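Local coordinates for AncCDT-1 (Synthetic construct, PDB 5T0W), which binds amino acids, with arginine held in its pocket, as a periplasmic-type solute-binding protein ancestral to cyclohexadienyl dehydratase, at residues F167-V170 against V171-R174. Sequence-based numbering, arbitrary orientation.
Sequences FQEV and VSGR
The ring of F167 takes V171 CG2 over one face, offset toward the rim, while the guanidinium of R174 has S172 OG over one face and E169 OE1 at the edge, tilted somewhat from its plane. Both arrangements belong to the C-terminal end of helix 163-171, where the chain turns toward strand 177-181 of the solute-binding fold. V171 CG2 lies 4.0 Å from the F167 ring centroid, a CH-pi contact of one helical turn; a beta-branched valine suits it, since the methyl anti to its carbonyl carbon is the one that meets the ring. Y188 stacks on the same phenyl group. E169 sends its chain out anti to the backbone N (chi1 -157°) and bends at chi2, bringing OE1 2.9 Å from R174 NE in a salt bridge. The carboxylate and guanidinium planes stand 89° apart, and NE meets OE1 from above the carboxylate plane. E169 OE2 pairs with R158, so this buried acid faces two arginines, which would favour its ionised form. With an alanine in place of E169, R158 and R174 would probably lose their shared counter-charge. G173, the first residue past the helix to leave helical angles, has positive phi (91°), where a side chain would jam against the preceding carbonyl, so glycine suits it. S172 N still donates to Q168 O at 2.9 Å, whereas G173 N reaches back three residues, 3.2 Å to V170 O, from above the carbonyl plane.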
loop_
_atom_site.group_PDB
_atom_site.type_symbol
_atom_site.label_atom_id
_atom_site.label_comp_id
_atom_site.label_asym_id
_atom_site.label_seq_id
_atom_site.Cartn_x
_atom_site.Cartn_y
_atom_site.Cartn_z
ATOM N N PHE A 167 -14.118 1.019 -4.029
ATOM C CA PHE A 167 -15.051 0.275 -3.180
ATOM C C PHE A 167 -16.473 0.717 -3.471
ATOM O O PHE A 167 -17.340 -0.105 -3.747
ATOM C CB PHE A 167 -14.686 0.463 -1.693
ATOM C CG PHE A 167 -15.669 -0.137 -0.729
ATOM C CD1 PHE A 167 -15.844 -1.512 -0.649
ATOM C CD2 PHE A 167 -16.418 0.677 0.102
ATOM C CE1 PHE A 167 -16.765 -2.062 0.233
ATOM C CE2 PHE A 167 -17.336 0.142 0.981
ATOM C CZ PHE A 167 -17.511 -1.230 1.049
ATOM N N GLN A 168 -16.705 2.020 -3.465
ATOM C CA GLN A 168 -18.030 2.562 -3.758
ATOM C C GLN A 168 -18.559 2.147 -5.158
ATOM O O GLN A 168 -19.745 1.834 -5.301
ATOM C CB GLN A 168 -18.016 4.084 -3.591
ATOM C CG GLN A 168 -19.356 4.760 -3.860
ATOM C CD GLN A 168 -19.490 6.099 -3.145
ATOM O OE1 GLN A 168 -18.512 6.622 -2.597
ATOM N NE2 GLN A 168 -20.689 6.659 -3.163
ATOM N N GLU A 169 -17.692 2.141 -6.171
ATOM C CA GLU A 169 -18.093 1.692 -7.516
ATOM C C GLU A 169 -18.595 0.280 -7.584
ATOM O O GLU A 169 -19.530 -0.004 -8.339
ATOM C CB GLU A 169 -16.978 1.782 -8.558
ATOM C CG GLU A 169 -17.555 1.871 -9.943
ATOM C CD GLU A 169 -17.747 3.297 -10.342
ATOM O OE1 GLU A 169 -18.158 4.121 -9.476
ATOM O OE2 GLU A 169 -17.468 3.571 -11.515
ATOM N N VAL A 170 -17.961 -0.619 -6.850
ATOM C CA VAL A 170 -18.434 -1.989 -6.876
ATOM C C VAL A 170 -19.719 -2.156 -6.059
ATOM O O VAL A 170 -20.637 -2.882 -6.486
ATOM C CB VAL A 170 -17.351 -3.005 -6.487
ATOM C CG1 VAL A 170 -16.940 -2.806 -5.054
ATOM C CG2 VAL A 170 -17.853 -4.413 -6.682
ATOM N N VAL A 171 -19.839 -1.451 -4.936
ATOM C CA VAL A 171 -21.086 -1.550 -4.151
ATOM C C VAL A 171 -22.276 -0.987 -4.910
ATOM O O VAL A 171 -23.379 -1.553 -4.862
ATOM C CB VAL A 171 -20.973 -0.872 -2.772
ATOM C CG1 VAL A 171 -22.300 -0.937 -2.015
ATOM C CG2 VAL A 171 -19.887 -1.561 -1.957
ATOM N N SER A 172 -22.051 0.130 -5.593
ATOM C CA SER A 172 -23.123 0.808 -6.306
ATOM C C SER A 172 -23.570 0.043 -7.544
ATOM O O SER A 172 -24.577 0.377 -8.157
ATOM C CB SER A 172 -22.681 2.225 -6.687
ATOM O OG SER A 172 -21.665 2.187 -7.665
ATOM N N GLY A 173 -22.802 -0.957 -7.943
ATOM C CA GLY A 173 -23.093 -1.726 -9.140
ATOM C C GLY A 173 -22.433 -1.194 -10.399
ATOM O O GLY A 173 -22.561 -1.802 -11.463
ATOM N N ARG A 174 -21.743 -0.056 -10.316
ATOM C CA ARG A 174 -21.117 0.533 -11.503
ATOM C C ARG A 174 -19.892 -0.244 -11.957
ATOM O O ARG A 174 -19.380 -0.022 -13.062
ATOM C CB ARG A 174 -20.760 1.994 -11.288
ATOM C CG ARG A 174 -21.975 2.901 -11.243
ATOM C CD ARG A 174 -21.551 4.356 -11.254
ATOM N NE ARG A 174 -20.927 4.774 -9.991
ATOM C CZ ARG A 174 -21.591 5.011 -8.854
ATOM N NH1 ARG A 174 -22.905 4.840 -8.756
ATOM N NH2 ARG A 174 -20.939 5.420 -7.778
#